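Local coordinates for 6-phospho-beta-d glycosidase (Streptococcus pyogenes, PDB 5FOO), which probably hydrolyses 6-phospho-beta-glucosides as a family 1 glycoside hydrolase, and binds the glucose 6-phosphate mimic 6-phosphocyclophellitol in its pocket, at residues E165-V168 with V169-G172; A241-A244 with E245-N248. The protein carries 1 engineered substitution. One frame throughout, in Å; residues are numbered along the deposited sequence.

Contact 1: E165-V168 with V169-G172; sequences EPMV and VVEG. With JAZ (6-phosphocyclophellitol), chain G.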
ATOM      1  N   GLU A 165      -3.612  -1.111  -0.570  1.00 24.19           N
ATOM      2  CA  GLU A 165      -4.518  -0.964   0.579  1.00 28.91           C
ATOM      3  C   GLU A 165      -5.853  -0.311   0.258  1.00 26.98           C
ATOM      4  O   GLU A 165      -6.151   0.836   0.689  1.00 24.88           O
ATOM      5  CB  GLU A 165      -3.837  -0.239   1.731  1.00 28.78           C
ATOM      6  CG  GLU A 165      -2.585  -0.878   2.255  1.00 30.64           C
ATOM      7  CD  GLU A 165      -1.749   0.105   3.154  1.00 37.44           C
ATOM      8  OE1 GLU A 165      -1.290   1.277   2.766  1.00 34.35           O
ATOM      9  OE2 GLU A 165      -1.514  -0.342   4.273  1.00 33.95           O
ATOM     10  N   PRO A 166      -6.665  -1.035  -0.503  1.00 25.18           N
ATOM     11  CA  PRO A 166      -7.924  -0.518  -0.835  1.00 25.08           C
ATOM     12  C   PRO A 166      -8.819  -0.202   0.361  1.00 25.13           C
ATOM     13  O   PRO A 166      -9.588   0.778   0.269  1.00 23.80           O
ATOM     14  CB  PRO A 166      -8.503  -1.562  -1.764  1.00 23.93           C
ATOM     15  CG  PRO A 166      -7.878  -2.817  -1.355  1.00 24.96           C
ATOM     16  CD  PRO A 166      -6.469  -2.371  -1.077  1.00 25.55           C
ATOM     17  N   MET A 167      -8.679  -0.903   1.483  1.00 26.95           N
ATOM     18  CA  MET A 167      -9.504  -0.524   2.679  1.00 26.54           C
ATOM     19  C   MET A 167      -9.099   0.835   3.261  1.00 26.96           C
ATOM     20  O   MET A 167      -9.880   1.474   3.920  1.00 26.14           O
ATOM     21  CB  MET A 167      -9.447  -1.599   3.791  1.00 27.23           C
ATOM     22  CG  MET A 167     -10.400  -1.311   5.007  1.00 26.11           C
ATOM     23  SD  MET A 167     -12.089  -1.112   4.432  1.00 28.48           S
ATOM     24  CE  MET A 167     -12.588  -2.800   4.410  1.00 31.38           C
ATOM     25  N   VAL A 168      -7.845   1.246   3.076  1.00 25.96           N
ATOM     26  CA  VAL A 168      -7.382   2.579   3.445  1.00 26.90           C
ATOM     27  C   VAL A 168      -8.071   3.668   2.582  1.00 28.42           C
ATOM     28  O   VAL A 168      -8.380   4.727   3.073  1.00 29.17           O
ATOM     29  CB  VAL A 168      -5.839   2.722   3.413  1.00 27.35           C
ATOM     30  CG1 VAL A 168      -5.412   4.140   3.695  1.00 25.77           C
ATOM     31  CG2 VAL A 168      -5.186   1.764   4.436  1.00 28.48           C
ATOM     32  N   VAL A 169      -8.304   3.409   1.308  1.00 28.23           N
ATOM     33  CA  VAL A 169      -9.091   4.319   0.477  1.00 26.07           C
ATOM     34  C   VAL A 169     -10.565   4.417   0.977  1.00 25.56           C
ATOM     35  O   VAL A 169     -11.138   5.518   1.011  1.00 25.95           O
ATOM     36  CB  VAL A 169      -9.095   3.836  -0.978  1.00 26.45           C
ATOM     37  CG1 VAL A 169     -10.075   4.620  -1.831  1.00 30.25           C
ATOM     38  CG2 VAL A 169      -7.709   3.997  -1.576  1.00 25.07           C
ATOM     39  N   VAL A 170     -11.168   3.272   1.274  1.00 23.99           N
ATOM     40  CA  VAL A 170     -12.503   3.208   1.751  1.00 25.73           C
ATOM     41  C   VAL A 170     -12.593   4.041   3.052  1.00 30.57           C
ATOM     42  O   VAL A 170     -13.484   4.852   3.174  1.00 27.64           O
ATOM     43  CB  VAL A 170     -12.856   1.789   2.118  1.00 27.65           C
ATOM     44  CG1 VAL A 170     -14.165   1.711   2.925  1.00 27.91           C
ATOM     45  CG2 VAL A 170     -12.957   0.902   0.895  1.00 27.02           C
ATOM     46  N   GLU A 171     -11.670   3.812   3.998  1.00 27.71           N
ATOM     47  CA  GLU A 171     -11.682   4.481   5.273  1.00 29.66           C
ATOM     48  C   GLU A 171     -11.341   5.941   5.156  1.00 33.32           C
ATOM     49  O   GLU A 171     -12.132   6.794   5.621  1.00 26.52           O
ATOM     50  CB  GLU A 171     -10.823   3.749   6.331  1.00 34.38           C
ATOM     51  CG  GLU A 171     -11.593   2.473   6.727  1.00 39.41           C
ATOM     52  CD  GLU A 171     -10.990   1.610   7.856  0.70 49.10           C
ATOM     53  OE1 GLU A 171      -9.803   1.914   8.200  1.00 46.96           O
ATOM     54  OE2 GLU A 171     -11.733   0.640   8.370  1.00 39.36           O
ATOM     55  N   GLY A 172     -10.244   6.237   4.453  1.00 29.42           N
ATOM     56  CA  GLY A 172      -9.795   7.611   4.211  1.00 27.88           C
ATOM     57  C   GLY A 172     -10.821   8.526   3.575  1.00 30.36           C
ATOM     58  O   GLY A 172     -11.054   9.669   4.093  1.00 33.98           O
TER
HETATM   59  C2  JAZ G1464       2.598   5.707   3.630  1.00 26.07           C
HETATM   60  C3  JAZ G1464       2.402   4.736   2.447  1.00 26.17           C
HETATM   61  C4  JAZ G1464       1.426   3.625   2.818  1.00 27.23           C
HETATM   62  C5  JAZ G1464       1.881   2.832   4.035  1.00 27.97           C
HETATM   63  C6  JAZ G1464       2.198   3.760   5.187  1.00 27.41           C
HETATM   64  C7  JAZ G1464       3.154   4.885   4.788  1.00 27.03           C
HETATM   65  C8  JAZ G1464       3.590   5.729   5.983  1.00 30.22           C
HETATM   66  O9  JAZ G1464       2.422   6.354   6.508  1.00 31.84           O
HETATM   67  P10 JAZ G1464       2.555   7.777   7.203  1.00 33.46           P
HETATM   68  O11 JAZ G1464       1.155   8.124   7.566  1.00 38.26           O
HETATM   69  O12 JAZ G1464       3.351   8.705   6.383  1.00 44.00           O
HETATM   70  O13 JAZ G1464       3.382   7.558   8.393  1.00 33.99           O
HETATM   71  O14 JAZ G1464       0.981   4.268   5.748  1.00 29.32           O
HETATM   72  O15 JAZ G1464       3.567   6.712   3.310  1.00 26.66           O
HETATM   73  O16 JAZ G1464       1.860   5.488   1.390  1.00 27.02           O
HETATM   74  O17 JAZ G1464       1.231   2.761   1.712  1.00 29.49           O
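The carbonyl of V168 takes the backbone N-H of G172 in a short bond, V168 O to G172 N 2.8 Å. One residue earlier, M167 O receives E171 N at 2.9 Å, and one residue before that P166 O meets V170 N at 3.1 Å. The bond at the helix start, E165 O to V169 N, is weak. Among the side chains, M167 meets V170 three residues on. M167 leaves the helix with CG anti to its backbone N (chi1 -175°), then bends at chi2 and chi3, which swings SD across the isopropyl group of V170 (SD to V170 CB 3.8 Å). E171 sets CG beside its own backbone N, 3.4 Å from M167 O, and extends to its carboxylate, whose oxygen OE2 finds its hydrogen-bond partner in W247 of helix 235-258. V170 presses CG2 against P166 O and packs on A189, A193 and L196 of helix 186-208. At the N-cap, E165 has a positive phi (43°), and its side chain leads away from the helix toward the pocket. There OE1 accepts a hydrogen bond from hydroxyl O17 of 6-phosphocyclophellitol at 3.1 Å, while OE2 is held by N224 and Y299, two bonds that should fix the rotation of the carboxylate. The Asn-Glu-Pro sequence N164-E165-P166, following the fourth barrel strand, matches the signature that carries the acid/base glutamate in family 1 glycosidases, here leading straight into a short helix.

Contact 2: A241-A244 with E245-N248; sequences AHFA and ELWN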
ATOM      1  N   ALA A 241     -12.900  -8.127  18.192  1.00 31.34           N
ATOM      2  CA  ALA A 241     -11.729  -8.506  17.339  1.00 31.32           C
ATOM      3  C   ALA A 241     -12.160  -9.283  16.122  1.00 31.98           C
ATOM      4  O   ALA A 241     -11.709  -9.011  14.996  1.00 32.79           O
ATOM      5  CB  ALA A 241     -10.704  -9.329  18.129  1.00 32.84           C
ATOM      6  N   HIS A 242     -13.113 -10.179  16.357  1.00 32.33           N
ATOM      7  CA  HIS A 242     -13.685 -10.982  15.316  1.00 30.99           C
ATOM      8  C   HIS A 242     -14.279 -10.088  14.251  1.00 32.91           C
ATOM      9  O   HIS A 242     -13.989 -10.284  13.051  1.00 34.90           O
ATOM     10  CB  HIS A 242     -14.758 -11.950  15.846  1.00 33.09           C
ATOM     11  CG  HIS A 242     -15.256 -12.892  14.797  1.00 36.05           C
ATOM     12  ND1 HIS A 242     -14.459 -13.878  14.254  1.00 38.65           N
ATOM     13  CD2 HIS A 242     -16.414 -12.951  14.128  1.00 34.20           C
ATOM     14  CE1 HIS A 242     -15.123 -14.539  13.340  1.00 36.11           C
ATOM     15  NE2 HIS A 242     -16.310 -13.989  13.238  1.00 35.85           N
ATOM     16  N   PHE A 243     -15.121  -9.131  14.643  1.00 29.02           N
ATOM     17  CA  PHE A 243     -15.722  -8.297  13.621  1.00 27.08           C
ATOM     18  C   PHE A 243     -14.672  -7.384  13.000  1.00 24.07           C
ATOM     19  O   PHE A 243     -14.668  -7.185  11.794  1.00 26.96           O
ATOM     20  CB  PHE A 243     -17.021  -7.545  14.056  1.00 27.82           C
ATOM     21  CG  PHE A 243     -17.596  -6.722  12.931  1.00 27.34           C
ATOM     22  CD1 PHE A 243     -18.440  -7.295  11.985  1.00 26.71           C
ATOM     23  CD2 PHE A 243     -17.158  -5.430  12.719  1.00 26.50           C
ATOM     24  CE1 PHE A 243     -18.867  -6.543  10.897  1.00 27.41           C
ATOM     25  CE2 PHE A 243     -17.608  -4.672  11.611  1.00 28.66           C
ATOM     26  CZ  PHE A 243     -18.444  -5.224  10.715  1.00 24.78           C
ATOM     27  N   ALA A 244     -13.739  -6.857  13.790  1.00 25.16           N
ATOM     28  CA  ALA A 244     -12.736  -5.998  13.228  1.00 25.05           C
ATOM     29  C   ALA A 244     -11.879  -6.713  12.150  1.00 27.12           C
ATOM     30  O   ALA A 244     -11.448  -6.081  11.159  1.00 26.56           O
ATOM     31  CB  ALA A 244     -11.860  -5.420  14.274  1.00 25.21           C
ATOM     32  N   GLU A 245     -11.687  -8.019  12.329  1.00 30.40           N
ATOM     33  CA  GLU A 245     -10.957  -8.827  11.318  1.00 31.54           C
ATOM     34  C   GLU A 245     -11.809  -9.018  10.124  1.00 29.31           C
ATOM     35  O   GLU A 245     -11.328  -8.825   9.015  1.00 27.21           O
ATOM     36  CB  GLU A 245     -10.475 -10.163  11.867  1.00 31.35           C
ATOM     37  CG  GLU A 245      -9.536  -9.898  13.042  1.00 38.85           C
ATOM     38  CD  GLU A 245      -8.235 -10.619  13.034  1.00 42.85           C
ATOM     39  OE1 GLU A 245      -8.134 -11.586  12.298  1.00 50.89           O
ATOM     40  OE2 GLU A 245      -7.329 -10.203  13.795  1.00 40.09           O
ATOM     41  N   LEU A 246     -13.085  -9.337  10.331  1.00 28.14           N
ATOM     42  CA  LEU A 246     -13.975  -9.545   9.182  1.00 30.47           C
ATOM     43  C   LEU A 246     -13.951  -8.400   8.181  1.00 29.44           C
ATOM     44  O   LEU A 246     -13.923  -8.647   6.965  1.00 29.43           O
ATOM     45  CB  LEU A 246     -15.435  -9.758   9.566  1.00 31.41           C
ATOM     46  CG  LEU A 246     -15.910 -11.075  10.111  1.00 36.30           C
ATOM     47  CD1 LEU A 246     -17.376 -10.902  10.493  1.00 37.13           C
ATOM     48  CD2 LEU A 246     -15.773 -12.155   9.055  1.00 38.36           C
ATOM     49  N   TRP A 247     -14.054  -7.172   8.708  1.00 28.23           N
ATOM     50  CA  TRP A 247     -14.037  -5.957   7.940  1.00 28.39           C
ATOM     51  C   TRP A 247     -12.625  -5.590   7.458  1.00 28.34           C
ATOM     52  O   TRP A 247     -12.425  -5.431   6.270  1.00 28.97           O
ATOM     53  CB  TRP A 247     -14.673  -4.768   8.737  1.00 27.11           C
ATOM     54  CG  TRP A 247     -14.585  -3.473   8.034  1.00 23.60           C
ATOM     55  CD1 TRP A 247     -13.680  -2.484   8.301  1.00 23.99           C
ATOM     56  CD2 TRP A 247     -15.424  -2.968   6.976  1.00 24.26           C
ATOM     57  NE1 TRP A 247     -13.857  -1.443   7.457  1.00 25.28           N
ATOM     58  CE2 TRP A 247     -14.909  -1.724   6.609  1.00 24.94           C
ATOM     59  CE3 TRP A 247     -16.523  -3.465   6.272  1.00 25.04           C
ATOM     60  CZ2 TRP A 247     -15.468  -0.965   5.623  1.00 24.26           C
ATOM     61  CZ3 TRP A 247     -17.076  -2.706   5.301  1.00 24.72           C
ATOM     62  CH2 TRP A 247     -16.547  -1.469   4.966  1.00 24.39           C
ATOM     63  N   ASN A 248     -11.691  -5.388   8.371  1.00 30.31           N
ATOM     64  CA  ASN A 248     -10.396  -4.797   8.007  1.00 32.88           C
ATOM     65  C   ASN A 248      -9.480  -5.757   7.221  1.00 29.26           C
ATOM     66  O   ASN A 248      -8.612  -5.298   6.504  1.00 32.63           O
ATOM     67  CB  ASN A 248      -9.633  -4.225   9.222  1.00 32.00           C
ATOM     68  CG  ASN A 248     -10.380  -3.074   9.875  1.00 37.39           C
ATOM     69  OD1 ASN A 248     -10.391  -1.955   9.356  1.00 36.73           O
ATOM     70  ND2 ASN A 248     -11.094  -3.366  10.970  1.00 37.79           N
TER
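The ring of F243 and the side chain of L246 cross at about a right angle, and the methyl CD1 of L246 approaches the ring obliquely, 4.0 Å from F243 CD1. Toward W247 the relation changes: F243 and W247 lie side by side and point the same way, with F243 CE2 4.1 Å from W247 CB. Both aromatic residues have CG anti to the backbone N, which sends them off the same flank of the helix one turn apart. N248 turns back instead. With CG beside its own backbone N (chi1 -63°), its amide nitrogen reaches the preceding turn, ND2 to A244 O 2.7 Å, while lying in plane at the edge of the W247 ring. A244 O also accepts N248 N at 2.9 Å, so one residue grips this carbonyl twice, and ND2 has a further hydrogen bond with Y323 OH. E245 bends at chi2 and lays CG close over A241 O (3.1 Å) before its carboxylate leaves for the backbone N of A228. H242 NE2 is hydrogen-bonded to E264 OE1. Within helix 235-258, F243 touches L265 and V268 of helix 263-271, A241 and A244 lean on strand 228-230, and W247 meets W317 edge-to-face while packing against M167 and V170 of helix 166-174.

Along the chain the two contacts follow in series, and neither closes a long loop: contact 1 is the N-cap and first turns of its helix, whereas contact 2 lies within a long helix. Contact 1 begins just after the fourth strand of the eight-stranded barrel (159-161) and opens helix 166-174. The chain then runs through helix 186-208 and the fifth strand, 218-224, before reaching contact 2 in helix 235-258. Although their centres are 15 Å apart, helices 166-174 and 235-258 touch through residues of both contacts. Elements that follow neighbouring barrel strands are thereby joined, contact 1 on the pocket side and contact 2 farther out.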